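Local coordinates for papain-like protease (Human betacoronavirus 2c EMC/2012, PDB 4RNA), which probably cleaves the viral polyprotein as a cysteine protease of the papain-like clan and, as in related coronaviruses, removes ubiquitin from host proteins, at residues F139-K143 against G144-T148; S169-L172 against H173-L176; P263-V266 against A267-V270. One frame throughout, in Å; residues are numbered along the deposited sequence.

Interaction 1: F139-K143 against G144-T148; sequences FMKHK and GGDST. With PO4 (phosphate ion), chain C.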
# COMPACT_ATOMS: atom_id res chain seq x y z
N PHE A 139 13.12 0.52 -14.33
CA PHE A 139 14.14 1.40 -13.76
C PHE A 139 15.21 1.66 -14.86
O PHE A 139 15.54 2.81 -15.11
CB PHE A 139 14.86 0.74 -12.58
CG PHE A 139 15.67 1.70 -11.77
CD1 PHE A 139 15.26 3.05 -11.62
CD2 PHE A 139 16.83 1.29 -11.13
CE1 PHE A 139 16.03 3.95 -10.86
CE2 PHE A 139 17.59 2.17 -10.34
CZ PHE A 139 17.20 3.48 -10.20
N MET A 140 15.73 0.59 -15.47
CA MET A 140 16.63 0.75 -16.68
C MET A 140 16.06 1.59 -17.82
O MET A 140 16.77 2.47 -18.35
CB MET A 140 17.12 -0.61 -17.19
CG MET A 140 17.80 -1.39 -16.07
SD MET A 140 19.29 -0.53 -15.42
CE MET A 140 18.81 0.52 -14.04
N LYS A 141 14.78 1.38 -18.17
CA LYS A 141 14.14 2.16 -19.22
C LYS A 141 14.08 3.61 -18.78
O LYS A 141 14.22 4.54 -19.62
CB LYS A 141 12.70 1.68 -19.54
CG LYS A 141 12.60 0.36 -20.26
CD LYS A 141 11.40 0.41 -21.18
CE LYS A 141 10.14 0.03 -20.44
NZ LYS A 141 8.94 0.31 -21.30
N HIS A 142 13.77 3.82 -17.47
CA HIS A 142 13.69 5.17 -16.93
C HIS A 142 15.08 5.80 -17.07
O HIS A 142 15.22 6.93 -17.48
CB HIS A 142 13.21 5.15 -15.44
CG HIS A 142 13.58 6.42 -14.64
ND1 HIS A 142 12.95 7.61 -14.81
CD2 HIS A 142 14.58 6.64 -13.68
CE1 HIS A 142 13.51 8.54 -14.02
NE2 HIS A 142 14.52 7.94 -13.33
N LYS A 143 16.12 5.07 -16.71
CA LYS A 143 17.50 5.65 -16.78
C LYS A 143 17.82 6.03 -18.23
O LYS A 143 18.52 6.99 -18.48
CB LYS A 143 18.57 4.67 -16.32
CG LYS A 143 18.63 4.35 -14.82
CD LYS A 143 18.81 5.61 -13.98
CE LYS A 143 19.31 5.26 -12.58
NZ LYS A 143 19.59 6.50 -11.83
N GLY A 144 17.33 5.22 -19.17
CA GLY A 144 17.45 5.46 -20.61
C GLY A 144 16.52 6.53 -21.14
O GLY A 144 16.49 6.77 -22.34
N GLY A 145 15.75 7.19 -20.30
CA GLY A 145 14.90 8.29 -20.85
C GLY A 145 13.46 7.94 -21.14
O GLY A 145 12.72 8.75 -21.69
N ASP A 146 13.01 6.76 -20.70
CA ASP A 146 11.61 6.34 -20.96
C ASP A 146 10.97 5.97 -19.59
O ASP A 146 11.13 4.89 -19.09
CB ASP A 146 11.65 5.15 -21.92
CG ASP A 146 10.29 4.54 -22.20
OD1 ASP A 146 9.23 5.17 -21.97
OD2 ASP A 146 10.29 3.38 -22.66
N SER A 147 10.31 6.91 -18.97
CA SER A 147 9.97 6.80 -17.52
C SER A 147 8.55 6.33 -17.23
O SER A 147 8.17 6.20 -16.06
CB SER A 147 10.18 8.15 -16.77
OG SER A 147 11.55 8.54 -16.71
N THR A 148 7.75 6.11 -18.27
CA THR A 148 6.34 5.80 -18.04
C THR A 148 6.15 4.53 -17.19
O THR A 148 5.45 4.56 -16.18
CB THR A 148 5.60 5.65 -19.37
OG1 THR A 148 5.72 6.89 -20.06
CG2 THR A 148 4.07 5.32 -19.15
P PO4 C . 6.71 9.97 -18.67
O1 PO4 C . 5.40 9.94 -19.46
O2 PO4 C . 7.00 8.58 -18.13
O3 PO4 C . 6.50 10.94 -17.51
O4 PO4 C . 7.88 10.40 -19.55
O HOH W 1 8.24 3.15 -19.93
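H142 and S147 make the tight side of this turn: ND1 of H142 and OG of S147 are 2.5 Å apart, a very short hydrogen bond whose proton could come from either partner. CG of H142 stands anti to the backbone N (chi1 159°), which brings the ring beside S147. The hydroxyl meets the imidazole at its edge, near its plane. The other nitrogen, NE2, is bonded to D123, so both nitrogens of this buried ring have partners. The ring also meets that of F150 at a shallow angle.

Helix 133-143 ends here in a Schellman motif. Its two bonds run from D146 N to K141 O at 2.7 Å and from G145 N to H142 O at 2.9 Å, the latter donor sitting above the carbonyl plane. G144 N to M140 O is the last ordinary helical bond, and G145, at positive phi (98°), turns the chain away.

The loose side is polar and exposed. K141 and D146 run side by side, pointing the same way, and their salt bridge is long, with NZ of K141 3.6 Å from OD2 of D146. D149 is the stronger partner of that ammonium. A water accepts from K141 NZ and gives a weak bond to D146 OD1.

Interaction 2: S169-L172 against H173-L176; sequences SRLL and HTVL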
# COMPACT_ATOMS: atom_id res chain seq x y z
N SER A 169 7.97 10.39 1.59
CA SER A 169 8.83 9.51 2.43
C SER A 169 8.28 8.11 2.44
O SER A 169 9.05 7.14 2.39
CB SER A 169 9.08 10.08 3.86
OG SER A 169 9.59 11.44 3.76
N ARG A 170 6.95 7.99 2.54
CA ARG A 170 6.33 6.65 2.58
C ARG A 170 6.72 5.93 1.30
O ARG A 170 7.15 4.80 1.33
CB ARG A 170 4.81 6.75 2.67
CG ARG A 170 4.07 5.39 2.67
CD ARG A 170 2.55 5.65 2.60
NE ARG A 170 2.09 5.90 1.24
CZ ARG A 170 2.04 5.00 0.23
NH1 ARG A 170 2.52 3.71 0.29
NH2 ARG A 170 1.59 5.43 -0.90
N LEU A 171 6.54 6.60 0.17
CA LEU A 171 6.88 5.94 -1.13
C LEU A 171 8.31 5.58 -1.32
O LEU A 171 8.65 4.45 -1.84
CB LEU A 171 6.42 6.85 -2.29
CG LEU A 171 5.25 6.42 -3.15
CD1 LEU A 171 5.17 4.91 -3.47
CD2 LEU A 171 4.02 6.90 -2.41
N LEU A 172 9.23 6.47 -0.89
CA LEU A 172 10.65 6.09 -0.98
C LEU A 172 10.90 4.85 -0.24
O LEU A 172 11.64 3.95 -0.67
CB LEU A 172 11.54 7.16 -0.32
CG LEU A 172 12.11 8.17 -1.25
CD1 LEU A 172 12.86 9.24 -0.47
CD2 LEU A 172 13.02 7.43 -2.22
N HIS A 173 10.31 4.75 0.94
CA HIS A 173 10.63 3.59 1.72
C HIS A 173 9.99 2.33 1.17
O HIS A 173 10.62 1.29 1.13
CB HIS A 173 10.46 3.86 3.26
CG HIS A 173 11.49 4.89 3.82
ND1 HIS A 173 12.55 4.53 4.61
CD2 HIS A 173 11.60 6.28 3.64
CE1 HIS A 173 13.29 5.64 4.90
NE2 HIS A 173 12.71 6.70 4.31
N THR A 174 8.79 2.42 0.62
CA THR A 174 8.20 1.27 -0.03
C THR A 174 8.89 0.83 -1.29
O THR A 174 8.97 -0.38 -1.58
CB THR A 174 6.72 1.50 -0.44
OG1 THR A 174 6.64 2.69 -1.23
CG2 THR A 174 5.89 1.72 0.70
N VAL A 175 9.38 1.80 -2.07
CA VAL A 175 10.13 1.43 -3.23
C VAL A 175 11.44 0.75 -2.82
O VAL A 175 11.77 -0.23 -3.41
CB VAL A 175 10.40 2.64 -4.17
CG1 VAL A 175 11.36 2.25 -5.28
CG2 VAL A 175 9.09 3.10 -4.80
N LEU A 176 12.16 1.30 -1.83
CA LEU A 176 13.44 0.77 -1.48
C LEU A 176 13.28 -0.55 -0.77
O LEU A 176 14.19 -1.43 -0.84
CB LEU A 176 14.19 1.75 -0.60
CG LEU A 176 14.76 2.96 -1.37
CD1 LEU A 176 15.31 4.02 -0.40
CD2 LEU A 176 15.81 2.51 -2.34
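Two successive turns of helix 168-176, near the centre of the chain, meet here through T174 and the carbonyls of R170 and L171. OG1 of T174 takes the position between its own backbone N and carbonyl carbon (chi1 54°), which lets the hydroxyl fold back and donate to L171 O at 2.7 Å. That oxygen also accepts V175 N at 2.8 Å, nearly along the C=O axis, whereas the hydroxyl approaches from the flank, at a C=O...OG1 angle of 106°. One carbonyl is thus gripped by two donors. CG2 of T174 lies over R170, 3.4 Å from R170 O and 3.9 Å from NH1 of R170, whose guanidinium is held elsewhere by D166 and G158 O.

H173 lies along the previous turn: its CD2 edge meets S169 O in the ring plane at 3.0 Å, the same oxygen that accepts H173 N. NE2, next to CD2 in the ring, bonds to S249 OG, which with the S169 O contact helps to set the ring's rotation. L172 and L176 touch loosely, CD2 to CD1 4.5 Å; L172 packs against helix 115-122. These are the i+4 to i amide bonds of an alpha helix, with a threonine hydroxyl bonding back to the carbonyl three residues earlier, a common helix side-chain bond.

Interaction 3: P263-V266 against A267-V270; sequences PDFV and AFNV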
# COMPACT_ATOMS: atom_id res chain seq x y z
N PRO A 263 28.44 21.43 3.62
CA PRO A 263 27.88 20.26 4.35
C PRO A 263 28.01 18.94 3.54
O PRO A 263 28.17 18.97 2.29
CB PRO A 263 26.41 20.62 4.54
CG PRO A 263 26.09 21.61 3.43
CD PRO A 263 27.38 22.34 3.08
N ASP A 264 27.97 17.80 4.23
CA ASP A 264 28.22 16.52 3.56
C ASP A 264 27.02 15.95 2.80
O ASP A 264 27.19 15.07 2.00
CB ASP A 264 28.66 15.48 4.58
CG ASP A 264 29.92 15.88 5.28
OD1 ASP A 264 30.77 16.51 4.60
OD2 ASP A 264 30.04 15.57 6.50
N PHE A 265 25.82 16.46 3.05
CA PHE A 265 24.65 15.87 2.40
C PHE A 265 24.69 16.34 0.94
O PHE A 265 25.28 17.39 0.66
CB PHE A 265 23.34 16.14 3.15
CG PHE A 265 23.11 17.59 3.48
CD1 PHE A 265 22.53 18.43 2.55
CD2 PHE A 265 23.48 18.12 4.74
CE1 PHE A 265 22.33 19.78 2.82
CE2 PHE A 265 23.26 19.47 5.02
CZ PHE A 265 22.70 20.29 4.05
N VAL A 266 24.11 15.57 0.04
CA VAL A 266 24.13 15.86 -1.40
C VAL A 266 22.77 16.31 -1.91
O VAL A 266 22.66 16.85 -3.00
CB VAL A 266 24.73 14.70 -2.24
CG1 VAL A 266 26.16 14.36 -1.74
CG2 VAL A 266 23.82 13.49 -2.23
N ALA A 267 21.70 16.02 -1.17
CA ALA A 267 20.36 16.33 -1.61
C ALA A 267 19.37 16.17 -0.45
O ALA A 267 19.66 15.52 0.51
CB ALA A 267 19.87 15.45 -2.78
N PHE A 268 18.20 16.81 -0.55
CA PHE A 268 17.18 16.65 0.47
C PHE A 268 15.82 16.98 -0.08
O PHE A 268 15.72 17.74 -1.06
CB PHE A 268 17.49 17.50 1.74
CG PHE A 268 17.63 18.98 1.48
CD1 PHE A 268 18.84 19.52 1.05
CD2 PHE A 268 16.54 19.79 1.61
CE1 PHE A 268 19.00 20.87 0.80
CE2 PHE A 268 16.68 21.16 1.38
CZ PHE A 268 17.91 21.70 0.97
N ASN A 269 14.76 16.44 0.53
CA ASN A 269 13.42 16.93 0.14
C ASN A 269 12.80 17.86 1.10
O ASN A 269 13.15 17.90 2.29
CB ASN A 269 12.45 15.75 -0.10
CG ASN A 269 12.95 14.85 -1.24
OD1 ASN A 269 13.36 15.36 -2.28
ND2 ASN A 269 12.90 13.51 -1.05
N VAL A 270 11.85 18.64 0.60
CA VAL A 270 11.25 19.65 1.47
C VAL A 270 9.75 19.48 1.27
O VAL A 270 9.30 19.17 0.15
CB VAL A 270 11.70 21.09 1.04
CG1 VAL A 270 10.78 22.13 1.59
CG2 VAL A 270 13.13 21.37 1.48
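F265 and F268 touch at their rings: CE1 of F265 comes obliquely to CD1 of F268, at 3.9 Å, and lies 4.0 Å from CE1 of F268. The ring planes are almost perpendicular, at 85°, with centroids 5.9 Å apart. Each ring reaches its place by the same torsion, with CG lying between the backbone N and the carbonyl carbon (chi1 51° for F265 and 58° for F268). The contact is purely apolar, and no hydrogen bond crosses between 263-266 and 267-270.

Between the two phenylalanines the chain kinks at V266, and A267 then enters a nearly fully extended conformation. V266 CG2 lies 4.4 Å from the CB of A267, a loose touch between neighbours. The amide N of A267 is buried here with no partner in the model.

Further out, neighbouring strands hold the two rings in position. F265 packs on V312 of strand 304-315, F268 on A284 of strand 280-287, and both on L286 and V257. Backbone hydrogen bonds tie V266 to L286 and L313, A267 to L313 through its carbonyl O, and F268 to A284. Deeper along the strand, the side-chain amide of N269 is bound by H283, D311 and T121, which joins the sheet to helix 115-122. The arrangement is that of a loop leading into an inner strand, between 280-287 and 304-315, probably in the palm sheet of the thumb-palm-fingers architecture of coronavirus papain-like proteases.

In the fold
Going from the N terminus, interaction 1 comes first, closing the turn between helix 133-143 and helix 148-158. Interaction 2 follows within helix 168-176, and interaction 3 opens much later, where the loop after strand 252-258 enters strand 267-272. The three are in series: none nests within or crosses another, and none touches another. Interactions 1 and 2 belong to the helical part of the fold, with centres about 19 Å apart, while interaction 3 lies in the beta sheet, its nearest atoms about 4 Å from interaction 2. D311, on strand 304-315, links these last two, bonding S169 of the helix and N269 of the strand.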